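Local atomic coordinates of CRISPR system Cmr subunit Cmr6 (Pyrococcus furiosus, PDB entry 4W8V), a protein that binds RNA as a subunit of the type III-B Cmr ribonucleoprotein complex, which it caps together with Cmr1 in CRISPR defence against mobile genetic elements. Residues L109-E112 with F113-F117; Y64-L67 with A68-I71; G30-V34 with Y35-I39; V222-A225 with L226-G230. All coordinates share one frame; numbering follows the deposited sequence.

Contact 1: residues L109-E112 with F113-F117; sequences LCKE and FLRIF
Backbone bonds from F113 N to L109 O, L114 N to C110 O and R115 N to K111 O run L109-E112 straight on into F113-F117 as the last turns of alpha-helix 108-116, and the i to i+4 series fades into a weak I116 N to E112 O bond just before F117 leaves helical geometry. Along the flank of this short helix next to helix 212-228, E112 and R115 form an i to i+3 salt bridge, with R115 NE 3.2 Å from E112 OE1. The bond is fairly straight at NE (159°) and lies near the guanidinium plane, yet it reaches OE1 from above the carboxylate, whose plane is turned 75° from that of the guanidinium. The bend of the R115 chain at chi3 folds the guanidinium back over K111, whose CB sits under one face, 3.4 Å from R115 NH2. Glutamate suits this place because its two oxygens can serve two arginines: E112 OE2 bridges to R227 of helix 212-228. The buried side takes apolar residues instead, with F113 packed on I125 and V66 of neighbouring helices. C110, small enough to sit against E69 and F70, turns its sulfur anti to the backbone N (chi1 -178°), and C110 SG ends 3.9 Å from L114 CD1.

Contact 2: residues Y64-L67 with A68-I71; sequences YYVL and AEFI
V66 and L67 meet F70 where helix 52-68 runs out into a type I beta turn, A68 to I71, and the backbone bonds change from four-residue to three-residue spans. The last i to i+4 bond, A68 N to Y64 O, is weak; E69 N then turns to V66 O (3.0 Å) and F70 N to L67 O (2.9 Å). These two donors stand well above the planes of the carbonyls they meet, F70 N by 69°, consistent with the tighter i to i+3 turn. F70 also pairs through its backbone with K101. The turn's own bond, I71 N to A68 O, is weak and long, but A68 O also accepts from R80 NH1. Glutamate is apt at the partly exposed E69: both its oxygens are hydrogen-bonded, OE2 to the S107 hydroxyl. F70 is buried. Its ring edge faces V66 O, with F70 CD1 3.2 Å from that oxygen, while V66 CG1 lies alongside at 3.7 Å from F70 CE1. Branched L67 supplies a methyl to the flat ring in a CH-pi contact and itself packs on I126 and L129 of helix 122-133. That methyl, L67 CD2, stands 3.9 Å from the F70 ring centroid, 14° off its normal.

Contact 3: residues G30-V34 with Y35-I39; sequences GDESV and YETSI
S33 and E36 form a capping box at the start of helix 34-43, just after the loop that follows strand 25-28. The serine is the N-cap: its OG accepts from E36 N at 3.1 Å in an almost straight bond (175°). The glutamate answers in the other direction, its OE1 taking the N-H of S33 at 2.9 Å through the anti lone pair. Serine suits the N-cap because its short side chain puts an acceptor where the helix has no earlier carbonyl to offer; glutamate suits the third helical position because its chain is long enough to double back to the cap. The tight part of the contact continues round the first turn. S33 O receives both T37 N, at 2.9 Å, and T37 OG1, at 3.2 Å; V34 O receives both S38 N and S38 OG, which arrive from opposite faces of the carbonyl plane. In T37 and S38 alike the hydroxyl lies beside the backbone N (chi1 -63° and -69°), from where it reaches back to the carbonyl four residues earlier. The outer side is looser. V34 and Y35 are solvent-exposed and their CB atoms point away overall, though Y35 CB still touches S33 OG, while D31 barely meets the helix. E32 belongs to neither extreme: its carboxylate is held by R40 further along the helix, which probably eases its closeness to the like charge of E36. Nearer the backbone, E32 crosses T37 at about a right angle, E32 CB lying 3.4 Å from T37 OG1.

Contact 4: residues V222-A225 with L226-G230; sequences VKLA and LRDLG
L224 meets R227 and D228 in the last turns of alpha-helix 212-228, whose i to i+4 bonds persist through L229 N to A225 O, where G230 N joins the same oxygen in an i to i+5 bond. R227 can be followed outward from the helix. Its CB lies 3.6 Å from K223 O, the carbonyl that its own N-H uses. With CG anti to the backbone N (chi1 -172°) the chain then runs out and bends at chi3, setting NE 3.1 Å from D228 OD1 in a salt bridge. NE keeps this partner within its guanidinium plane, although it meets OD1 from above the carboxylate. At the tip, NH2 makes a weak bond to D228 OD2 and comes 3.3 Å from the methyl L224 CD1; its stronger partner is E112 on helix 108-116. Arginine suits this partly exposed place, since one group can span an aspartate and a glutamate; D228 in turn reaches R108. The buried flank is aliphatic. V222 and L226 lie side by side, V222 CG1 3.9 Å from L226 CD1, and both pack on V205 of the sheet. Positive phi (96°) would jam a CB at G230 against the preceding carbonyl, so glycine fits, and G230 N reaches A225 O at 3.0 Å in a nearly straight bond.

How the contacts relate
This chain is the C-terminal part of Cmr6, and all four contacts lie within its RAMP-superfamily region. Three gather in one helical cluster, while contact 3 stands apart. Contacts 1 and 2, with centres 12 Å apart, touch through side-chain packing, for example F113 CD1 3.6 Å from V66 CG1. Contact 1 also meets contact 4 (centres 13 Å apart) through a salt bridge, E112 OE2 to R227 NH2 at 3.0 Å. Contact 1 thus bridges contacts 2 and 4, whose nearest atoms are about 6 Å apart, although their parent helices pack together further along. Contact 3 lies across the chain's centre from contacts 1 and 2, its centre 37 Å from that of contact 1.

Contact 1: residues L109-E112 with F113-F117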
loop_
_atom_site.group_PDB
_atom_site.type_symbol
_atom_site.label_atom_id
_atom_site.label_comp_id
_atom_site.label_asym_id
_atom_site.label_seq_id
_atom_site.Cartn_x
_atom_site.Cartn_y
_atom_site.Cartn_z
ATOM N N LEU A 109 -1.997 -13.211 7.406
ATOM C CA LEU A 109 -1.833 -12.484 6.149
ATOM C C LEU A 109 -1.542 -13.458 5.016
ATOM O O LEU A 109 -2.033 -13.294 3.905
ATOM C CB LEU A 109 -0.716 -11.442 6.262
ATOM C CG LEU A 109 -1.003 -10.246 7.170
ATOM C CD1 LEU A 109 0.188 -9.299 7.195
ATOM C CD2 LEU A 109 -2.260 -9.510 6.724
ATOM N N CYS A 110 -0.751 -14.484 5.312
ATOM C CA CYS A 110 -0.482 -15.533 4.341
ATOM C C CYS A 110 -1.758 -16.287 3.954
ATOM O O CYS A 110 -1.985 -16.545 2.778
ATOM C CB CYS A 110 0.556 -16.504 4.884
ATOM S SG CYS A 110 0.995 -17.794 3.726
ATOM N N LYS A 111 -2.583 -16.634 4.943
ATOM C CA LYS A 111 -3.855 -17.307 4.687
ATOM C C LYS A 111 -4.728 -16.453 3.769
ATOM O O LYS A 111 -5.247 -16.936 2.767
ATOM C CB LYS A 111 -4.623 -17.591 5.989
ATOM C CG LYS A 111 -3.900 -18.419 7.034
ATOM C CD LYS A 111 -4.025 -19.909 6.776
ATOM C CE LYS A 111 -3.388 -20.733 7.897
ATOM N NZ LYS A 111 -4.095 -20.581 9.201
ATOM N N GLU A 112 -4.877 -15.180 4.122
ATOM C CA GLU A 112 -5.693 -14.242 3.360
ATOM C C GLU A 112 -5.192 -14.112 1.935
ATOM O O GLU A 112 -5.972 -14.044 0.992
ATOM C CB GLU A 112 -5.700 -12.866 4.028
ATOM C CG GLU A 112 -6.446 -12.800 5.345
ATOM C CD GLU A 112 -7.929 -12.557 5.159
ATOM O OE1 GLU A 112 -8.545 -13.230 4.304
ATOM O OE2 GLU A 112 -8.477 -11.680 5.859
ATOM N N PHE A 113 -3.877 -14.073 1.796
ATOM C CA PHE A 113 -3.231 -13.977 0.496
ATOM C C PHE A 113 -3.612 -15.143 -0.405
ATOM O O PHE A 113 -3.939 -14.963 -1.569
ATOM C CB PHE A 113 -1.722 -13.934 0.683
ATOM C CG PHE A 113 -0.949 -13.916 -0.593
ATOM C CD1 PHE A 113 -0.369 -15.074 -1.083
ATOM C CD2 PHE A 113 -0.783 -12.734 -1.294
ATOM C CE1 PHE A 113 0.359 -15.055 -2.250
ATOM C CE2 PHE A 113 -0.048 -12.706 -2.463
ATOM C CZ PHE A 113 0.522 -13.868 -2.944
ATOM N N LEU A 114 -3.554 -16.343 0.154
ATOM C CA LEU A 114 -3.827 -17.562 -0.591
ATOM C C LEU A 114 -5.301 -17.697 -0.947
ATOM O O LEU A 114 -5.646 -18.353 -1.925
ATOM C CB LEU A 114 -3.359 -18.774 0.220
ATOM C CG LEU A 114 -1.840 -18.842 0.298
ATOM C CD1 LEU A 114 -1.383 -19.814 1.382
ATOM C CD2 LEU A 114 -1.287 -19.227 -1.065
ATOM N N ARG A 115 -6.170 -17.071 -0.158
ATOM C CA ARG A 115 -7.596 -17.078 -0.466
ATOM C C ARG A 115 -7.871 -16.284 -1.744
ATOM O O ARG A 115 -8.721 -16.675 -2.542
ATOM C CB ARG A 115 -8.415 -16.523 0.700
ATOM C CG ARG A 115 -8.416 -17.414 1.934
ATOM C CD ARG A 115 -9.387 -16.909 2.995
ATOM N NE ARG A 115 -8.714 -16.416 4.198
ATOM C CZ ARG A 115 -8.471 -17.150 5.282
ATOM N NH1 ARG A 115 -8.838 -18.424 5.325
ATOM N NH2 ARG A 115 -7.859 -16.610 6.326
ATOM N N ILE A 116 -7.140 -15.185 -1.940
ATOM C CA ILE A 116 -7.302 -14.370 -3.143
ATOM C C ILE A 116 -6.921 -15.159 -4.389
ATOM O O ILE A 116 -7.623 -15.115 -5.405
ATOM C CB ILE A 116 -6.436 -13.081 -3.135
ATOM C CG1 ILE A 116 -6.543 -12.300 -1.818
ATOM C CG2 ILE A 116 -6.776 -12.205 -4.324
ATOM C CD1 ILE A 116 -7.920 -11.968 -1.402
ATOM N N PHE A 117 -5.812 -15.885 -4.309
ATOM C CA PHE A 117 -5.258 -16.524 -5.495
ATOM C C PHE A 117 -5.689 -17.970 -5.690
ATOM O O PHE A 117 -5.012 -18.722 -6.387
ATOM C CB PHE A 117 -3.741 -16.425 -5.459
ATOM C CG PHE A 117 -3.247 -15.037 -5.689
ATOM C CD1 PHE A 117 -3.212 -14.513 -6.970
ATOM C CD2 PHE A 117 -2.866 -14.234 -4.632
ATOM C CE1 PHE A 117 -2.780 -13.222 -7.193
ATOM C CE2 PHE A 117 -2.440 -12.943 -4.850
ATOM C CZ PHE A 117 -2.398 -12.434 -6.132
#

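Contact 2: residues Y64-L67 with A68-I71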
loop_
_atom_site.group_PDB
_atom_site.type_symbol
_atom_site.label_atom_id
_atom_site.label_comp_id
_atom_site.label_asym_id
_atom_site.label_seq_id
_atom_site.Cartn_x
_atom_site.Cartn_y
_atom_site.Cartn_z
ATOM N N TYR A 64 5.430 -9.116 -0.408
ATOM C CA TYR A 64 6.810 -9.547 -0.180
ATOM C C TYR A 64 6.896 -10.165 1.200
ATOM O O TYR A 64 7.683 -11.066 1.441
ATOM C CB TYR A 64 7.802 -8.394 -0.292
ATOM C CG TYR A 64 7.704 -7.592 -1.560
ATOM C CD1 TYR A 64 7.262 -8.166 -2.738
ATOM C CD2 TYR A 64 8.051 -6.248 -1.574
ATOM C CE1 TYR A 64 7.171 -7.429 -3.888
ATOM C CE2 TYR A 64 7.970 -5.508 -2.719
ATOM C CZ TYR A 64 7.531 -6.100 -3.874
ATOM O OH TYR A 64 7.447 -5.356 -5.018
ATOM N N TYR A 65 6.075 -9.640 2.101
ATOM C CA TYR A 65 6.004 -10.120 3.462
ATOM C C TYR A 65 5.461 -11.545 3.510
ATOM O O TYR A 65 6.022 -12.422 4.174
ATOM C CB TYR A 65 5.140 -9.179 4.288
ATOM C CG TYR A 65 4.995 -9.534 5.741
ATOM C CD1 TYR A 65 3.958 -10.361 6.182
ATOM C CD2 TYR A 65 5.862 -9.014 6.684
ATOM C CE1 TYR A 65 3.811 -10.676 7.525
ATOM C CE2 TYR A 65 5.729 -9.321 8.029
ATOM C CZ TYR A 65 4.702 -10.146 8.445
ATOM O OH TYR A 65 4.576 -10.441 9.784
ATOM N N VAL A 66 4.369 -11.772 2.799
ATOM C CA VAL A 66 3.746 -13.084 2.748
ATOM C C VAL A 66 4.653 -14.095 2.040
ATOM O O VAL A 66 4.839 -15.216 2.519
ATOM C CB VAL A 66 2.374 -13.000 2.038
ATOM C CG1 VAL A 66 1.918 -14.363 1.568
ATOM C CG2 VAL A 66 1.357 -12.352 2.960
ATOM N N LEU A 67 5.231 -13.695 0.910
ATOM C CA LEU A 67 6.027 -14.614 0.098
ATOM C C LEU A 67 7.350 -14.990 0.757
ATOM O O LEU A 67 7.975 -15.983 0.376
ATOM C CB LEU A 67 6.289 -14.018 -1.284
ATOM C CG LEU A 67 5.141 -14.236 -2.279
ATOM C CD1 LEU A 67 5.427 -13.579 -3.630
ATOM C CD2 LEU A 67 4.892 -15.722 -2.446
ATOM N N ALA A 68 7.774 -14.194 1.734
ATOM C CA ALA A 68 8.963 -14.511 2.515
ATOM C C ALA A 68 8.731 -15.810 3.290
ATOM O O ALA A 68 9.657 -16.573 3.542
ATOM C CB ALA A 68 9.310 -13.364 3.462
ATOM N N GLU A 69 7.478 -16.060 3.656
ATOM C CA GLU A 69 7.112 -17.299 4.325
ATOM C C GLU A 69 7.240 -18.513 3.387
ATOM O O GLU A 69 7.228 -19.654 3.849
ATOM C CB GLU A 69 5.682 -17.210 4.870
ATOM C CG GLU A 69 5.362 -15.937 5.644
ATOM C CD GLU A 69 3.922 -15.894 6.171
ATOM O OE1 GLU A 69 3.421 -16.935 6.651
ATOM O OE2 GLU A 69 3.296 -14.818 6.102
ATOM N N PHE A 70 7.370 -18.262 2.080
ATOM C CA PHE A 70 7.409 -19.328 1.069
ATOM C C PHE A 70 8.822 -19.818 0.726
ATOM O O PHE A 70 8.980 -20.699 -0.107
ATOM C CB PHE A 70 6.725 -18.869 -0.233
ATOM C CG PHE A 70 5.231 -18.739 -0.135
ATOM C CD1 PHE A 70 4.654 -17.911 0.811
ATOM C CD2 PHE A 70 4.404 -19.430 -1.002
ATOM C CE1 PHE A 70 3.283 -17.783 0.906
ATOM C CE2 PHE A 70 3.035 -19.313 -0.908
ATOM C CZ PHE A 70 2.470 -18.486 0.044
ATOM N N ILE A 71 9.847 -19.236 1.339
ATOM C CA ILE A 71 11.218 -19.694 1.130
ATOM C C ILE A 71 11.885 -19.916 2.487
ATOM O O ILE A 71 11.368 -19.468 3.508
ATOM C CB ILE A 71 12.034 -18.698 0.268
ATOM C CG1 ILE A 71 12.124 -17.328 0.928
ATOM C CG2 ILE A 71 11.383 -18.508 -1.092
ATOM C CD1 ILE A 71 12.643 -16.243 0.002
#

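Contact 3: residues G30-V34 with Y35-I39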
loop_
_atom_site.group_PDB
_atom_site.type_symbol
_atom_site.label_atom_id
_atom_site.label_comp_id
_atom_site.label_asym_id
_atom_site.label_seq_id
_atom_site.Cartn_x
_atom_site.Cartn_y
_atom_site.Cartn_z
ATOM N N GLY A 30 2.963 17.400 -0.009
ATOM C CA GLY A 30 4.092 17.572 -0.896
ATOM C C GLY A 30 4.100 18.960 -1.495
ATOM O O GLY A 30 3.606 19.908 -0.896
ATOM N N ASP A 31 4.701 19.083 -2.668
ATOM C CA ASP A 31 4.526 20.266 -3.488
ATOM C C ASP A 31 3.234 20.120 -4.273
ATOM O O ASP A 31 3.185 19.439 -5.294
ATOM C CB ASP A 31 5.709 20.474 -4.430
ATOM C CG ASP A 31 6.841 21.217 -3.773
ATOM O OD1 ASP A 31 6.836 22.463 -3.820
ATOM O OD2 ASP A 31 7.721 20.554 -3.198
ATOM N N GLU A 32 2.186 20.758 -3.773
ATOM C CA GLU A 32 0.872 20.691 -4.422
ATOM C C GLU A 32 0.839 21.546 -5.663
ATOM O O GLU A 32 1.162 22.717 -5.642
ATOM C CB GLU A 32 -0.230 21.121 -3.464
ATOM C CG GLU A 32 -0.505 20.126 -2.366
ATOM C CD GLU A 32 -1.846 20.365 -1.702
ATOM O OE1 GLU A 32 -1.981 21.385 -0.998
ATOM O OE2 GLU A 32 -2.764 19.536 -1.889
ATOM N N SER A 33 0.481 20.918 -6.767
ATOM C CA SER A 33 0.019 21.643 -7.946
ATOM C C SER A 33 -1.256 22.469 -7.657
ATOM O O SER A 33 -1.960 22.247 -6.668
ATOM C CB SER A 33 -0.275 20.676 -9.081
ATOM O OG SER A 33 -1.636 20.321 -9.064
ATOM N N VAL A 34 -1.536 23.427 -8.525
ATOM C CA VAL A 34 -2.741 24.246 -8.423
ATOM C C VAL A 34 -4.005 23.403 -8.461
ATOM O O VAL A 34 -4.975 23.671 -7.731
ATOM C CB VAL A 34 -2.787 25.275 -9.549
ATOM C CG1 VAL A 34 -4.136 25.925 -9.617
ATOM C CG2 VAL A 34 -1.710 26.320 -9.315
ATOM N N TYR A 35 -4.002 22.383 -9.312
ATOM C CA TYR A 35 -5.116 21.445 -9.338
ATOM C C TYR A 35 -5.309 20.780 -7.978
ATOM O O TYR A 35 -6.394 20.862 -7.399
ATOM C CB TYR A 35 -4.902 20.389 -10.403
ATOM C CG TYR A 35 -6.106 19.533 -10.607
ATOM C CD1 TYR A 35 -7.352 20.098 -10.920
ATOM C CD2 TYR A 35 -6.016 18.155 -10.484
ATOM C CE1 TYR A 35 -8.470 19.288 -11.098
ATOM C CE2 TYR A 35 -7.098 17.365 -10.652
ATOM C CZ TYR A 35 -8.337 17.924 -10.977
ATOM O OH TYR A 35 -9.378 17.064 -11.156
ATOM N N GLU A 36 -4.242 20.177 -7.442
ATOM C CA GLU A 36 -4.345 19.485 -6.167
ATOM C C GLU A 36 -4.823 20.397 -5.049
ATOM O O GLU A 36 -5.597 19.962 -4.183
ATOM C CB GLU A 36 -3.007 18.847 -5.738
ATOM C CG GLU A 36 -2.549 17.693 -6.609
ATOM C CD GLU A 36 -1.090 17.272 -6.291
ATOM O OE1 GLU A 36 -0.201 18.151 -6.295
ATOM O OE2 GLU A 36 -0.851 16.073 -6.040
ATOM N N THR A 37 -4.338 21.633 -5.045
ATOM C CA THR A 37 -4.776 22.621 -4.067
ATOM C C THR A 37 -6.255 22.988 -4.296
ATOM O O THR A 37 -7.039 23.146 -3.353
ATOM C CB THR A 37 -3.925 23.885 -4.153
ATOM O OG1 THR A 37 -2.560 23.573 -3.836
ATOM C CG2 THR A 37 -4.434 24.937 -3.190
ATOM N N SER A 38 -6.643 23.090 -5.555
ATOM C CA SER A 38 -8.041 23.442 -5.874
ATOM C C SER A 38 -9.037 22.416 -5.320
ATOM O O SER A 38 -9.918 22.749 -4.535
ATOM C CB SER A 38 -8.219 23.584 -7.383
ATOM O OG SER A 38 -7.533 24.729 -7.841
ATOM N N ILE A 39 -8.903 21.168 -5.736
ATOM C CA ILE A 39 -9.720 20.092 -5.191
ATOM C C ILE A 39 -9.680 20.042 -3.661
ATOM O O ILE A 39 -10.716 19.954 -3.018
ATOM C CB ILE A 39 -9.266 18.720 -5.747
ATOM C CG1 ILE A 39 -9.377 18.722 -7.280
ATOM C CG2 ILE A 39 -10.095 17.589 -5.126
ATOM C CD1 ILE A 39 -10.768 18.370 -7.790
#

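Contact 4: residues V222-A225 with L226-G230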
loop_
_atom_site.group_PDB
_atom_site.type_symbol
_atom_site.label_atom_id
_atom_site.label_comp_id
_atom_site.label_asym_id
_atom_site.label_seq_id
_atom_site.Cartn_x
_atom_site.Cartn_y
_atom_site.Cartn_z
ATOM N N VAL A 222 -5.353 -4.796 -2.157
ATOM C CA VAL A 222 -5.362 -3.409 -1.700
ATOM C C VAL A 222 -6.232 -3.256 -0.453
ATOM O O VAL A 222 -5.848 -2.583 0.517
ATOM C CB VAL A 222 -5.853 -2.481 -2.826
ATOM C CG1 VAL A 222 -6.313 -1.130 -2.287
ATOM C CG2 VAL A 222 -4.766 -2.320 -3.875
ATOM N N LYS A 223 -7.400 -3.902 -0.488
ATOM C CA LYS A 223 -8.280 -4.020 0.659
ATOM C C LYS A 223 -7.519 -4.540 1.858
ATOM O O LYS A 223 -7.549 -3.956 2.944
ATOM C CB LYS A 223 -9.443 -4.981 0.363
ATOM C CG LYS A 223 -10.782 -4.337 0.050
ATOM C CD LYS A 223 -11.860 -5.392 -0.247
ATOM C CE LYS A 223 -12.414 -6.010 1.034
ATOM N NZ LYS A 223 -13.233 -5.037 1.814
ATOM N N LEU A 224 -6.892 -5.690 1.654
ATOM C CA LEU A 224 -6.138 -6.364 2.690
ATOM C C LEU A 224 -5.084 -5.426 3.269
ATOM O O LEU A 224 -4.939 -5.294 4.481
ATOM C CB LEU A 224 -5.500 -7.629 2.109
ATOM C CG LEU A 224 -4.779 -8.631 2.998
ATOM C CD1 LEU A 224 -5.606 -8.967 4.231
ATOM C CD2 LEU A 224 -4.505 -9.870 2.168
ATOM N N ALA A 225 -4.373 -4.736 2.392
ATOM C CA ALA A 225 -3.267 -3.880 2.819
ATOM C C ALA A 225 -3.738 -2.620 3.569
ATOM O O ALA A 225 -3.083 -2.170 4.509
ATOM C CB ALA A 225 -2.411 -3.507 1.596
ATOM N N LEU A 226 -4.891 -2.071 3.191
ATOM C CA LEU A 226 -5.399 -0.854 3.843
ATOM C C LEU A 226 -5.965 -1.138 5.227
ATOM O O LEU A 226 -5.940 -0.280 6.105
ATOM C CB LEU A 226 -6.474 -0.178 2.984
ATOM C CG LEU A 226 -6.079 0.316 1.582
ATOM C CD1 LEU A 226 -7.292 0.975 0.867
ATOM C CD2 LEU A 226 -4.892 1.263 1.599
ATOM N N ARG A 227 -6.501 -2.333 5.418
ATOM C CA ARG A 227 -7.066 -2.714 6.703
ATOM C C ARG A 227 -5.965 -3.089 7.687
ATOM O O ARG A 227 -5.959 -2.620 8.813
ATOM C CB ARG A 227 -8.026 -3.885 6.517
ATOM C CG ARG A 227 -8.844 -4.267 7.731
ATOM C CD ARG A 227 -9.654 -5.523 7.425
ATOM N NE ARG A 227 -8.787 -6.675 7.215
ATOM C CZ ARG A 227 -9.049 -7.683 6.387
ATOM N NH1 ARG A 227 -10.160 -7.686 5.669
ATOM N NH2 ARG A 227 -8.194 -8.691 6.277
ATOM N N ASP A 228 -5.008 -3.900 7.244
ATOM C CA ASP A 228 -4.046 -4.494 8.173
ATOM C C ASP A 228 -2.663 -3.822 8.232
ATOM O O ASP A 228 -1.972 -3.948 9.233
ATOM C CB ASP A 228 -3.887 -5.990 7.859
ATOM C CG ASP A 228 -5.179 -6.782 8.114
ATOM O OD1 ASP A 228 -6.100 -6.242 8.769
ATOM O OD2 ASP A 228 -5.274 -7.945 7.674
ATOM N N LEU A 229 -2.260 -3.089 7.199
ATOM C CA LEU A 229 -0.955 -2.420 7.218
ATOM C C LEU A 229 -1.078 -0.897 7.337
ATOM O O LEU A 229 -0.385 -0.270 8.123
ATOM C CB LEU A 229 -0.156 -2.784 5.967
ATOM C CG LEU A 229 0.107 -4.290 5.843
ATOM C CD1 LEU A 229 0.935 -4.631 4.613
ATOM C CD2 LEU A 229 0.798 -4.795 7.088
ATOM N N GLY A 230 -1.967 -0.300 6.552
ATOM C CA GLY A 230 -2.173 1.129 6.650
ATOM C C GLY A 230 -1.389 1.941 5.636
ATOM O O GLY A 230 -0.365 1.486 5.107
#